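Local coordinates for protein tRNA-5-methyluridine(54) 2-sulfurtransferase (PDB 3VRH) that catalyses the ATP-dependent 2-thiolation of 5-methyluridine 54 in the T loop of tRNAs, using a [4Fe-4S] cluster, at residues K89-A94 and L105-I110; E112-G117 and K288-K293; T63-K68 and L209-E214; G119-R124 and C128-L133. All coordinates share one frame; numbering follows the deposited sequence.

Interaction 1. Residues K89-A94 and L105-I110; sequences KSEEYA and LHIVRI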
loop_
_atom_site.group_PDB
_atom_site.type_symbol
_atom_site.label_atom_id
_atom_site.label_comp_id
_atom_site.label_asym_id
_atom_site.label_seq_id
_atom_site.Cartn_x
_atom_site.Cartn_y
_atom_site.Cartn_z
ATOM N N LYS A 89 -0.442 -36.602 -2.290
ATOM C CA LYS A 89 0.043 -36.309 -0.941
ATOM C C LYS A 89 -0.825 -35.239 -0.277
ATOM O O LYS A 89 -1.132 -35.341 0.911
ATOM C CB LYS A 89 1.534 -35.909 -0.918
ATOM C CG LYS A 89 2.068 -35.687 0.507
ATOM C CD LYS A 89 3.523 -35.166 0.579
ATOM C CE LYS A 89 4.545 -36.255 0.239
ATOM N NZ LYS A 89 4.294 -37.503 1.028
ATOM N N SER A 90 -1.243 -34.233 -1.047
ATOM C CA SER A 90 -2.110 -33.165 -0.516
ATOM C C SER A 90 -3.457 -33.694 -0.014
ATOM O O SER A 90 -3.928 -33.324 1.066
ATOM C CB SER A 90 -2.343 -32.064 -1.562
ATOM O OG SER A 90 -1.122 -31.383 -1.897
ATOM N N GLU A 91 -4.098 -34.528 -0.821
ATOM C CA GLU A 91 -5.342 -35.144 -0.404
ATOM C C GLU A 91 -5.136 -35.972 0.862
ATOM O O GLU A 91 -5.986 -35.969 1.743
ATOM C CB GLU A 91 -5.901 -36.027 -1.517
ATOM C CG GLU A 91 -7.244 -36.639 -1.178
ATOM C CD GLU A 91 -7.872 -37.381 -2.344
ATOM O OE1 GLU A 91 -8.100 -36.756 -3.406
ATOM O OE2 GLU A 91 -8.139 -38.584 -2.187
ATOM N N GLU A 92 -4.002 -36.670 0.955
ATOM C CA GLU A 92 -3.733 -37.493 2.124
ATOM C C GLU A 92 -3.618 -36.648 3.383
ATOM O O GLU A 92 -4.102 -37.056 4.436
ATOM C CB GLU A 92 -2.484 -38.371 1.941
ATOM C CG GLU A 92 -2.649 -39.521 0.946
ATOM C CD GLU A 92 -3.894 -40.371 1.213
ATOM O OE1 GLU A 92 -4.092 -40.801 2.380
ATOM O OE2 GLU A 92 -4.680 -40.602 0.256
ATOM N N TYR A 93 -2.986 -35.476 3.267
ATOM C CA TYR A 93 -2.876 -34.535 4.388
ATOM C C TYR A 93 -4.265 -34.024 4.828
ATOM O O TYR A 93 -4.572 -33.940 6.016
ATOM C CB TYR A 93 -1.916 -33.375 4.041
ATOM C CG TYR A 93 -0.483 -33.729 4.372
ATOM C CD1 TYR A 93 0.293 -34.447 3.485
ATOM C CD2 TYR A 93 0.071 -33.399 5.600
ATOM C CE1 TYR A 93 1.591 -34.817 3.802
ATOM C CE2 TYR A 93 1.369 -33.756 5.922
ATOM C CZ TYR A 93 2.128 -34.468 5.019
ATOM O OH TYR A 93 3.423 -34.846 5.327
ATOM N N ALA A 94 -5.104 -33.696 3.857
ATOM C CA ALA A 94 -6.453 -33.253 4.159
ATOM C C ALA A 94 -7.247 -34.373 4.860
ATOM O O ALA A 94 -7.911 -34.124 5.867
ATOM C CB ALA A 94 -7.156 -32.790 2.890
ATOM N N LEU A 105 -15.474 -35.596 5.406
ATOM C CA LEU A 105 -14.706 -34.961 4.341
ATOM C C LEU A 105 -15.212 -35.403 2.982
ATOM O O LEU A 105 -15.264 -36.598 2.671
ATOM C CB LEU A 105 -13.211 -35.267 4.481
ATOM C CG LEU A 105 -12.342 -34.901 3.275
ATOM C CD1 LEU A 105 -12.371 -33.389 3.002
ATOM C CD2 LEU A 105 -10.931 -35.380 3.549
ATOM N N HIS A 106 -15.615 -34.427 2.185
ATOM C CA HIS A 106 -16.050 -34.690 0.820
ATOM C C HIS A 106 -14.898 -34.370 -0.104
ATOM O O HIS A 106 -14.140 -33.419 0.143
ATOM C CB HIS A 106 -17.233 -33.802 0.474
ATOM C CG HIS A 106 -18.318 -33.823 1.507
ATOM N ND1 HIS A 106 -19.249 -34.836 1.583
ATOM C CD2 HIS A 106 -18.621 -32.957 2.506
ATOM C CE1 HIS A 106 -20.079 -34.594 2.584
ATOM N NE2 HIS A 106 -19.718 -33.461 3.161
ATOM N N ILE A 107 -14.756 -35.151 -1.167
ATOM C CA ILE A 107 -13.684 -34.897 -2.110
ATOM C C ILE A 107 -14.181 -34.727 -3.536
ATOM O O ILE A 107 -14.962 -35.550 -4.035
ATOM C CB ILE A 107 -12.626 -36.011 -2.076
ATOM C CG1 ILE A 107 -12.143 -36.233 -0.642
ATOM C CG2 ILE A 107 -11.456 -35.660 -3.022
ATOM C CD1 ILE A 107 -11.389 -37.529 -0.433
ATOM N N VAL A 108 -13.724 -33.644 -4.165
ATOM C CA VAL A 108 -13.895 -33.411 -5.589
ATOM C C VAL A 108 -12.539 -33.423 -6.288
ATOM O O VAL A 108 -11.640 -32.625 -5.964
ATOM C CB VAL A 108 -14.571 -32.055 -5.862
ATOM C CG1 VAL A 108 -14.677 -31.792 -7.365
ATOM C CG2 VAL A 108 -15.941 -32.011 -5.217
ATOM N N ARG A 109 -12.391 -34.323 -7.250
ATOM C CA ARG A 109 -11.166 -34.424 -8.017
ATOM C C ARG A 109 -11.364 -33.708 -9.348
ATOM O O ARG A 109 -12.122 -34.151 -10.199
ATOM C CB ARG A 109 -10.800 -35.885 -8.233
ATOM C CG ARG A 109 -10.684 -36.679 -6.950
ATOM C CD ARG A 109 -9.368 -37.424 -6.901
ATOM N NE ARG A 109 -9.171 -38.169 -5.659
ATOM C CZ ARG A 109 -8.974 -39.488 -5.600
ATOM N NH1 ARG A 109 -8.953 -40.211 -6.716
ATOM N NH2 ARG A 109 -8.804 -40.098 -4.428
ATOM N N ILE A 110 -10.690 -32.578 -9.512
ATOM C CA ILE A 110 -10.859 -31.746 -10.697
ATOM C C ILE A 110 -10.572 -32.519 -11.980
ATOM O O ILE A 110 -11.313 -32.404 -12.953
ATOM C CB ILE A 110 -9.973 -30.500 -10.602
ATOM C CG1 ILE A 110 -10.648 -29.462 -9.692
ATOM C CG2 ILE A 110 -9.689 -29.938 -11.968
ATOM C CD1 ILE A 110 -9.779 -28.217 -9.432
#

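Interaction 2. Residues E112-G117 and K288-K293; sequences EILGYG and KFWGLK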
loop_
_atom_site.group_PDB
_atom_site.type_symbol
_atom_site.label_atom_id
_atom_site.label_comp_id
_atom_site.label_asym_id
_atom_site.label_seq_id
_atom_site.Cartn_x
_atom_site.Cartn_y
_atom_site.Cartn_z
ATOM N N GLU A 112 -10.841 -35.703 -12.484
ATOM C CA GLU A 112 -11.891 -36.681 -12.746
ATOM C C GLU A 112 -13.144 -36.069 -13.384
ATOM O O GLU A 112 -13.678 -36.595 -14.348
ATOM C CB GLU A 112 -12.214 -37.488 -11.483
ATOM C CG GLU A 112 -11.053 -38.388 -11.077
ATOM C CD GLU A 112 -11.327 -39.234 -9.835
ATOM O OE1 GLU A 112 -12.485 -39.287 -9.347
ATOM O OE2 GLU A 112 -10.361 -39.850 -9.336
ATOM N N ILE A 113 -13.596 -34.935 -12.880
ATOM C CA ILE A 113 -14.834 -34.364 -13.381
ATOM C C ILE A 113 -14.637 -33.461 -14.603
ATOM O O ILE A 113 -15.557 -33.280 -15.392
ATOM C CB ILE A 113 -15.559 -33.579 -12.292
ATOM C CG1 ILE A 113 -14.654 -32.465 -11.773
ATOM C CG2 ILE A 113 -16.004 -34.524 -11.152
ATOM C CD1 ILE A 113 -15.392 -31.313 -11.172
ATOM N N LEU A 114 -13.444 -32.895 -14.755
ATOM C CA LEU A 114 -13.189 -31.969 -15.849
ATOM C C LEU A 114 -12.274 -32.555 -16.913
ATOM O O LEU A 114 -12.158 -31.995 -18.009
ATOM C CB LEU A 114 -12.604 -30.659 -15.315
ATOM C CG LEU A 114 -13.522 -29.905 -14.350
ATOM C CD1 LEU A 114 -12.828 -28.692 -13.747
ATOM C CD2 LEU A 114 -14.822 -29.501 -15.051
ATOM N N GLY A 115 -11.621 -33.669 -16.584
ATOM C CA GLY A 115 -10.732 -34.363 -17.512
ATOM C C GLY A 115 -9.271 -33.925 -17.484
ATOM O O GLY A 115 -8.405 -34.577 -18.071
ATOM N N TYR A 116 -8.987 -32.825 -16.802
ATOM C CA TYR A 116 -7.635 -32.251 -16.812
ATOM C C TYR A 116 -7.195 -31.745 -15.448
ATOM O O TYR A 116 -7.983 -31.139 -14.701
ATOM C CB TYR A 116 -7.556 -31.075 -17.792
ATOM C CG TYR A 116 -7.845 -31.427 -19.231
ATOM C CD1 TYR A 116 -9.145 -31.488 -19.703
ATOM C CD2 TYR A 116 -6.814 -31.681 -20.118
ATOM C CE1 TYR A 116 -9.411 -31.808 -21.011
ATOM C CE2 TYR A 116 -7.066 -31.995 -21.431
ATOM C CZ TYR A 116 -8.367 -32.058 -21.878
ATOM O OH TYR A 116 -8.622 -32.381 -23.196
ATOM N N GLY A 117 -5.923 -31.953 -15.133
ATOM C CA GLY A 117 -5.390 -31.451 -13.882
ATOM C C GLY A 117 -4.921 -30.016 -14.031
ATOM O O GLY A 117 -4.639 -29.569 -15.146
ATOM N N LYS A 288 -17.360 -21.080 -19.446
ATOM C CA LYS A 288 -16.686 -20.699 -20.686
ATOM C C LYS A 288 -15.261 -21.248 -20.726
ATOM O O LYS A 288 -14.833 -21.810 -21.735
ATOM C CB LYS A 288 -16.702 -19.177 -20.906
ATOM C CG LYS A 288 -18.087 -18.623 -21.222
ATOM C CD LYS A 288 -18.094 -17.107 -21.406
ATOM C CE LYS A 288 -17.698 -16.722 -22.828
ATOM N NZ LYS A 288 -17.653 -15.241 -23.017
ATOM N N PHE A 289 -14.530 -21.098 -19.626
ATOM C CA PHE A 289 -13.152 -21.580 -19.588
ATOM C C PHE A 289 -13.083 -23.081 -19.832
ATOM O O PHE A 289 -12.287 -23.552 -20.637
ATOM C CB PHE A 289 -12.463 -21.229 -18.261
ATOM C CG PHE A 289 -11.090 -21.823 -18.134
ATOM C CD1 PHE A 289 -9.993 -21.182 -18.688
ATOM C CD2 PHE A 289 -10.899 -23.044 -17.490
ATOM C CE1 PHE A 289 -8.724 -21.729 -18.593
ATOM C CE2 PHE A 289 -9.634 -23.603 -17.386
ATOM C CZ PHE A 289 -8.537 -22.936 -17.940
ATOM N N TRP A 290 -13.925 -23.831 -19.126
ATOM C CA TRP A 290 -13.885 -25.286 -19.201
ATOM C C TRP A 290 -14.624 -25.823 -20.437
ATOM O O TRP A 290 -14.547 -27.020 -20.757
ATOM C CB TRP A 290 -14.388 -25.917 -17.875
ATOM C CG TRP A 290 -13.353 -25.800 -16.795
ATOM C CD1 TRP A 290 -13.361 -24.945 -15.730
ATOM C CD2 TRP A 290 -12.104 -26.505 -16.730
ATOM N NE1 TRP A 290 -12.208 -25.099 -14.990
ATOM C CE2 TRP A 290 -11.425 -26.053 -15.582
ATOM C CE3 TRP A 290 -11.502 -27.483 -17.527
ATOM C CZ2 TRP A 290 -10.177 -26.543 -15.215
ATOM C CZ3 TRP A 290 -10.263 -27.972 -17.162
ATOM C CH2 TRP A 290 -9.612 -27.500 -16.017
ATOM N N GLY A 291 -15.312 -24.924 -21.143
ATOM C CA GLY A 291 -16.037 -25.294 -22.345
ATOM C C GLY A 291 -17.123 -26.305 -22.030
ATOM O O GLY A 291 -17.240 -27.348 -22.674
ATOM N N LEU A 292 -17.913 -25.983 -21.012
ATOM C CA LEU A 292 -18.908 -26.895 -20.488
ATOM C C LEU A 292 -20.250 -26.606 -21.108
ATOM O O LEU A 292 -20.677 -25.449 -21.188
ATOM C CB LEU A 292 -19.006 -26.758 -18.971
ATOM C CG LEU A 292 -17.774 -27.248 -18.217
ATOM C CD1 LEU A 292 -17.956 -26.997 -16.747
ATOM C CD2 LEU A 292 -17.525 -28.720 -18.482
ATOM N N LYS A 293 -20.916 -27.671 -21.536
ATOM C CA LYS A 293 -22.241 -27.554 -22.118
ATOM C C LYS A 293 -23.282 -28.025 -21.111
ATOM O O LYS A 293 -24.490 -27.841 -21.315
ATOM C CB LYS A 293 -22.333 -28.372 -23.414
ATOM C CG LYS A 293 -21.269 -28.036 -24.465
ATOM C CD LYS A 293 -21.494 -26.671 -25.112
ATOM C CE LYS A 293 -20.549 -26.467 -26.298
ATOM N NZ LYS A 293 -21.008 -25.404 -27.248
#

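Interaction 3. Residues T63-K68 and L209-E214; sequences TAYVLK and LAVGLE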
loop_
_atom_site.group_PDB
_atom_site.type_symbol
_atom_site.label_atom_id
_atom_site.label_comp_id
_atom_site.label_asym_id
_atom_site.label_seq_id
_atom_site.Cartn_x
_atom_site.Cartn_y
_atom_site.Cartn_z
ATOM N N THR A 63 -8.795 -23.860 10.730
ATOM C CA THR A 63 -10.134 -23.298 10.670
ATOM C C THR A 63 -11.132 -24.399 11.025
ATOM O O THR A 63 -11.928 -24.241 11.948
ATOM C CB THR A 63 -10.484 -22.730 9.282
ATOM O OG1 THR A 63 -9.617 -21.632 8.975
ATOM C CG2 THR A 63 -11.922 -22.242 9.239
ATOM N N ALA A 64 -11.070 -25.519 10.312
ATOM C CA ALA A 64 -12.020 -26.609 10.554
ATOM C C ALA A 64 -11.844 -27.175 11.947
ATOM O O ALA A 64 -12.818 -27.536 12.603
ATOM C CB ALA A 64 -11.860 -27.699 9.518
ATOM N N TYR A 65 -10.599 -27.238 12.396
ATOM C CA TYR A 65 -10.299 -27.751 13.712
ATOM C C TYR A 65 -10.977 -26.917 14.800
ATOM O O TYR A 65 -11.612 -27.467 15.698
ATOM C CB TYR A 65 -8.782 -27.816 13.960
ATOM C CG TYR A 65 -8.415 -28.521 15.263
ATOM C CD1 TYR A 65 -8.548 -27.874 16.491
ATOM C CD2 TYR A 65 -7.937 -29.827 15.263
ATOM C CE1 TYR A 65 -8.223 -28.489 17.672
ATOM C CE2 TYR A 65 -7.614 -30.476 16.461
ATOM C CZ TYR A 65 -7.756 -29.793 17.661
ATOM O OH TYR A 65 -7.439 -30.403 18.852
ATOM N N VAL A 66 -10.828 -25.600 14.725
ATOM C CA VAL A 66 -11.345 -24.724 15.767
ATOM C C VAL A 66 -12.864 -24.566 15.718
ATOM O O VAL A 66 -13.513 -24.573 16.762
ATOM C CB VAL A 66 -10.659 -23.326 15.773
ATOM C CG1 VAL A 66 -11.276 -22.418 16.829
ATOM C CG2 VAL A 66 -9.171 -23.468 16.051
ATOM N N LEU A 67 -13.427 -24.407 14.524
ATOM C CA LEU A 67 -14.882 -24.341 14.404
ATOM C C LEU A 67 -15.513 -25.580 15.041
ATOM O O LEU A 67 -16.539 -25.482 15.708
ATOM C CB LEU A 67 -15.312 -24.237 12.948
ATOM C CG LEU A 67 -14.987 -22.909 12.257
ATOM C CD1 LEU A 67 -15.537 -22.913 10.860
ATOM C CD2 LEU A 67 -15.530 -21.737 13.033
ATOM N N LYS A 68 -14.863 -26.730 14.861
ATOM C CA LYS A 68 -15.327 -28.000 15.426
ATOM C C LYS A 68 -15.233 -27.975 16.944
ATOM O O LYS A 68 -16.195 -28.303 17.641
ATOM C CB LYS A 68 -14.484 -29.167 14.888
ATOM C CG LYS A 68 -15.000 -30.551 15.265
ATOM C CD LYS A 68 -16.230 -30.914 14.449
ATOM C CE LYS A 68 -16.740 -32.297 14.844
ATOM N NZ LYS A 68 -18.070 -32.551 14.249
ATOM N N LEU A 209 0.671 -26.718 15.348
ATOM C CA LEU A 209 1.716 -27.541 15.925
ATOM C C LEU A 209 1.302 -27.970 17.320
ATOM O O LEU A 209 1.580 -29.091 17.731
ATOM C CB LEU A 209 3.045 -26.777 15.933
ATOM C CG LEU A 209 3.350 -26.285 14.502
ATOM C CD1 LEU A 209 4.700 -25.557 14.364
ATOM C CD2 LEU A 209 3.211 -27.442 13.480
ATOM N N ALA A 210 0.604 -27.086 18.029
ATOM C CA ALA A 210 0.153 -27.398 19.382
ATOM C C ALA A 210 -0.875 -28.518 19.382
ATOM O O ALA A 210 -0.864 -29.361 20.263
ATOM C CB ALA A 210 -0.392 -26.163 20.077
ATOM N N VAL A 211 -1.751 -28.546 18.384
ATOM C CA VAL A 211 -2.791 -29.569 18.360
ATOM C C VAL A 211 -2.425 -30.784 17.499
ATOM O O VAL A 211 -3.242 -31.675 17.317
ATOM C CB VAL A 211 -4.162 -29.012 17.922
ATOM C CG1 VAL A 211 -4.691 -28.024 18.960
ATOM C CG2 VAL A 211 -4.073 -28.360 16.543
ATOM N N GLY A 212 -1.205 -30.818 16.968
ATOM C CA GLY A 212 -0.745 -31.992 16.246
ATOM C C GLY A 212 -1.282 -32.107 14.830
ATOM O O GLY A 212 -1.316 -33.200 14.259
ATOM N N LEU A 213 -1.694 -30.980 14.260
ATOM C CA LEU A 213 -2.067 -30.928 12.857
ATOM C C LEU A 213 -0.818 -30.880 11.976
ATOM O O LEU A 213 0.076 -30.076 12.200
ATOM C CB LEU A 213 -2.965 -29.715 12.582
ATOM C CG LEU A 213 -4.451 -29.832 12.932
ATOM C CD1 LEU A 213 -5.054 -28.422 13.004
ATOM C CD2 LEU A 213 -5.201 -30.705 11.909
ATOM N N GLU A 214 -0.779 -31.752 10.971
ATOM C CA GLU A 214 0.274 -31.750 9.971
ATOM C C GLU A 214 -0.305 -31.256 8.646
ATOM O O GLU A 214 -1.451 -31.556 8.302
ATOM C CB GLU A 214 0.840 -33.153 9.789
ATOM C CG GLU A 214 1.263 -33.835 11.077
ATOM C CD GLU A 214 1.309 -35.356 10.909
ATOM O OE1 GLU A 214 2.315 -35.870 10.367
ATOM O OE2 GLU A 214 0.324 -36.026 11.293
#

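Interaction 4. Residues G119-R124 and C128-L133; sequences GEVKTR and CSYCGL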
loop_
_atom_site.group_PDB
_atom_site.type_symbol
_atom_site.label_atom_id
_atom_site.label_comp_id
_atom_site.label_asym_id
_atom_site.label_seq_id
_atom_site.Cartn_x
_atom_site.Cartn_y
_atom_site.Cartn_z
ATOM N N GLY A 119 -2.624 -27.160 -14.490
ATOM C CA GLY A 119 -1.349 -27.183 -15.191
ATOM C C GLY A 119 -1.300 -28.146 -16.366
ATOM O O GLY A 119 -0.228 -28.421 -16.907
ATOM N N GLU A 120 -2.456 -28.665 -16.769
ATOM C CA GLU A 120 -2.519 -29.539 -17.929
ATOM C C GLU A 120 -3.340 -28.957 -19.069
ATOM O O GLU A 120 -3.337 -29.498 -20.173
ATOM C CB GLU A 120 -3.040 -30.935 -17.551
ATOM C CG GLU A 120 -2.143 -31.655 -16.567
ATOM C CD GLU A 120 -2.626 -33.051 -16.226
ATOM O OE1 GLU A 120 -3.815 -33.369 -16.483
ATOM O OE2 GLU A 120 -1.802 -33.829 -15.694
ATOM N N VAL A 121 -4.045 -27.860 -18.810
ATOM C CA VAL A 121 -4.866 -27.232 -19.846
ATOM C C VAL A 121 -3.994 -26.470 -20.858
ATOM O O VAL A 121 -3.029 -25.792 -20.477
ATOM C CB VAL A 121 -5.918 -26.296 -19.229
ATOM C CG1 VAL A 121 -6.768 -25.638 -20.312
ATOM C CG2 VAL A 121 -6.806 -27.069 -18.258
ATOM N N LYS A 122 -4.328 -26.594 -22.143
ATOM C CA LYS A 122 -3.667 -25.810 -23.187
ATOM C C LYS A 122 -4.119 -24.338 -23.217
ATOM O O LYS A 122 -4.902 -23.908 -24.082
ATOM C CB LYS A 122 -3.844 -26.466 -24.558
ATOM C CG LYS A 122 -2.723 -27.433 -24.919
ATOM C CD LYS A 122 -2.886 -27.965 -26.342
ATOM C CE LYS A 122 -4.110 -28.881 -26.471
ATOM N NZ LYS A 122 -4.333 -29.375 -27.869
ATOM N N THR A 123 -3.618 -23.576 -22.254
ATOM C CA THR A 123 -3.877 -22.149 -22.162
ATOM C C THR A 123 -2.626 -21.481 -21.628
ATOM O O THR A 123 -1.802 -22.129 -20.987
ATOM C CB THR A 123 -5.040 -21.846 -21.205
ATOM O OG1 THR A 123 -5.154 -20.429 -21.035
ATOM C CG2 THR A 123 -4.798 -22.490 -19.842
ATOM N N ARG A 124 -2.465 -20.191 -21.894
ATOM C CA ARG A 124 -1.318 -19.483 -21.348
ATOM C C ARG A 124 -1.674 -18.835 -20.021
ATOM O O ARG A 124 -0.812 -18.276 -19.350
ATOM C CB ARG A 124 -0.760 -18.456 -22.344
ATOM C CG ARG A 124 -0.017 -19.087 -23.518
ATOM C CD ARG A 124 0.304 -18.038 -24.592
ATOM N NE ARG A 124 -0.926 -17.413 -25.066
ATOM C CZ ARG A 124 -0.989 -16.315 -25.806
ATOM N NH1 ARG A 124 0.122 -15.689 -26.177
ATOM N NH2 ARG A 124 -2.176 -15.839 -26.173
ATOM N N CYS A 128 -2.094 -21.544 -11.591
ATOM C CA CYS A 128 -2.672 -21.152 -10.316
ATOM C C CYS A 128 -3.805 -20.135 -10.454
ATOM O O CYS A 128 -4.644 -20.009 -9.556
ATOM C CB CYS A 128 -1.579 -20.680 -9.351
ATOM S SG CYS A 128 -0.393 -22.019 -8.984
ATOM N N SER A 129 -3.848 -19.431 -11.581
ATOM C CA SER A 129 -4.903 -18.447 -11.822
ATOM C C SER A 129 -6.244 -19.078 -12.239
ATOM O O SER A 129 -7.305 -18.719 -11.692
ATOM C CB SER A 129 -4.468 -17.419 -12.870
ATOM O OG SER A 129 -5.587 -16.650 -13.267
ATOM N N TYR A 130 -6.218 -19.994 -13.213
ATOM C CA TYR A 130 -7.437 -20.738 -13.492
ATOM C C TYR A 130 -7.735 -21.750 -12.371
ATOM O O TYR A 130 -8.875 -22.159 -12.195
ATOM C CB TYR A 130 -7.472 -21.364 -14.899
ATOM C CG TYR A 130 -6.489 -22.481 -15.225
ATOM C CD1 TYR A 130 -6.795 -23.814 -14.956
ATOM C CD2 TYR A 130 -5.293 -22.205 -15.867
ATOM C CE1 TYR A 130 -5.917 -24.830 -15.296
ATOM C CE2 TYR A 130 -4.413 -23.203 -16.204
ATOM C CZ TYR A 130 -4.720 -24.515 -15.923
ATOM O OH TYR A 130 -3.814 -25.506 -16.271
ATOM N N CYS A 131 -6.710 -22.104 -11.595
ATOM C CA CYS A 131 -6.907 -22.909 -10.394
ATOM C C CYS A 131 -7.827 -22.195 -9.423
ATOM O O CYS A 131 -8.771 -22.798 -8.903
ATOM C CB CYS A 131 -5.576 -23.231 -9.701
ATOM S SG CYS A 131 -5.755 -24.345 -8.257
ATOM N N GLY A 132 -7.548 -20.912 -9.189
ATOM C CA GLY A 132 -8.337 -20.075 -8.295
ATOM C C GLY A 132 -9.792 -19.949 -8.725
ATOM O O GLY A 132 -10.707 -20.119 -7.898
ATOM N N LEU A 133 -10.003 -19.649 -10.011
ATOM C CA LEU A 133 -11.340 -19.610 -10.607
ATOM C C LEU A 133 -12.076 -20.931 -10.349
ATOM O O LEU A 133 -13.183 -20.954 -9.807
ATOM C CB LEU A 133 -11.242 -19.367 -12.123
ATOM C CG LEU A 133 -12.462 -19.623 -13.035
ATOM C CD1 LEU A 133 -13.604 -18.631 -12.766
ATOM C CD2 LEU A 133 -12.099 -19.648 -14.544
HETATM O O HOH W 1 -2.067 -25.284 -17.910
#

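Interaction 1. Residues K89-A94 and L105-I110
In the beta-alpha-beta unit of strand 73-80, helix 87-101 and strand 105-109, part of the PP-loop fold, E91 on the helix and R109 on the last strand form a salt bridge. The short helical and strand axes run nearly antiparallel (164°) and come within 10.9 Å, as expected of a crossover helix lying on the sheet. E91 sends its carboxylate out on an extended chain, with CG anti to the backbone N (chi1 -177°), and the guanidinium of R109 takes it side-on with two nitrogens. R109 NE donates to E91 OE1 at 2.9 Å, somewhat tilted from the guanidinium plane, while R109 NH2 donates to E91 OE2 at 2.8 Å, close to that plane. Both oxygens use their syn lone pairs, and carboxylate and guanidinium lie 27° from coplanar. The grip is shared: OE1 of E91 also accepts from N80, and NH1 of R109 pairs with E112, so each group has a second partner that helps to hold it. A methionine in place of R109 would probably leave the E91 carboxylate without its charged mate and E112 without this partner. At the start of the strand, CD2 of L105 rests against the helix backbone, 4.0 Å from A94 O. I107, two residues before R109, crosses E91 at about a right angle and brings CG2 to 3.6 Å from E91 OE1.

Interaction 2. Residues E112-G117 and K288-K293
L114 lies over one face of the W290 indole, the two side chains crossing at about a right angle. Its CD1 sits 3.7 Å from the centroid of the six-membered ring of W290, 19° off the ring normal, a CH-pi contact; the nearest ring atom to CD1 is CE2, at 3.5 Å. With CG anti to the carbonyl carbon (chi1 -75°), W290 directs its indole to L114. The CB of L114 reaches the far rim of the same ring, 4.0 Å from CZ3 of W290, so the leucine leans on the indole with both its root and one branch. Its other methyl, CD2, turns to L292 and meets CD1 of that residue more loosely at 4.4 Å. Y116 comes to the indole from a different direction: its CB lies near the ring plane, at the edge, 4.2 Å from CZ3 of W290. On the face opposite L114, CE2 of the preceding F289 sits over the indole centre, so that W290 is held between an aliphatic and an aromatic side chain. A Schellman motif, with G291 as the C-prime residue at positive phi, closes helix 285-290 and brings L292 round to L114. This helix carries C287, a ligand of the second zinc site, and the contact thereby joins the C-terminal zinc-binding region to the end of helix 110-114 in the PP-loop domain. Across the two segments the contact is apolar, so the indole is probably held by dispersion and CH-pi contact on its faces, with its NE1 bonded to T134 OG1 on helix 127-145.

Interaction 3. Residues T63-K68 and L209-E214
V211, near the end of helix 201-211, lies over one face of the Y65 ring. Its CG2 sits over the ring centre, 4.1 Å from the centroid and only 10° off the normal, a CH-pi contact. The other methyl is displaced toward the phenol end: CG1 of V211 is 3.6 Å from Y65 OH, and CB comes to 3.7 Å from CZ of Y65. The two side chains lie alongside each other, pointing opposite ways. G212 follows with positive phi (78°) as part of a Schellman motif, and the turn it makes carries the chain from the helix into an extended course. L213 then points back to the same tyrosine at its root, with CD1 3.9 Å from Y65 CB and equally close to CD2 of Y65. Between them V211 and L213 therefore touch the aromatic side chain from the hydroxyl down to the CB. With CG anti to the backbone N (chi1 -172°), the Y65 ring extends from helix 58-69 toward V211 and L213. Around this contact I101 of helix 87-101 packs on Y65, Q97 on L213, and K27 of helix 23-40 on V211. The contact between helix 58-69 and the end of helix 201-211 is made by van der Waals and CH-pi packing: a helix closed by a Schellman motif packed on a neighbouring helix of the PP-loop (HUP) domain.

Interaction 4. Residues G119-R124 and C128-L133
Y130 reaches from helix 127-145 into the preceding loop, where its hydroxyl accepts a bond from the backbone N of G119 (N to OH 2.7 Å, N-H...O angle 139°). Its CG stands between the backbone N and the carbonyl carbon (chi1 67°), the crowded position, and this turns the ring toward the loop. V121 and T123 lie alongside the phenol, running counter to it: CG2 of V121 lies 3.8 Å from Y130 CE1, and CG2 of T123 lies 3.7 Å from CE2 on the other side. With OG1 of T123 anti to the backbone N (chi1 174°), the hydroxyl serves R125 N and the methyl is left to meet the ring. The same helical turn bears C128 and C131, ligands of the [4Fe-4S] cluster, although here C128 is in a disulfide with C220. A phenylalanine in place of Y130 would probably leave G119 N without its acceptor and the loop freer to shift beside these cysteines. F289 of helix 285-290 also packs on the Y130 ring. A water at the ring edge, in its plane, donates to V121 O at 2.8 Å; its very short approach to the Y130 hydroxyl is doubtful.

In the fold
Interactions 2 and 4 form one continuous patch, their centres 11 Å apart: F289 CZ lies 3.4 Å from Y130 CG, and W290 CH2 3.6 Å from V121 CG2, so the C-terminal zinc-binding region packs against the turn that carries cluster cysteines C128 and C131. Interaction 1 joins this patch through the chain, strand 105-109 running into helix 110-114, with I110 CG2 3.4 Å from Y116 O. It also touches interaction 3, where Y93 CD2 lies 3.6 Å from E214 O. The centres of interactions 3 and 4 are 30 Å apart, on opposite sides of the chain's centre. Bicine, in a pocket with the ATP-binding residues A53 and G154, lies about 9 Å from the A94 side chain and about 10 Å from that of L213.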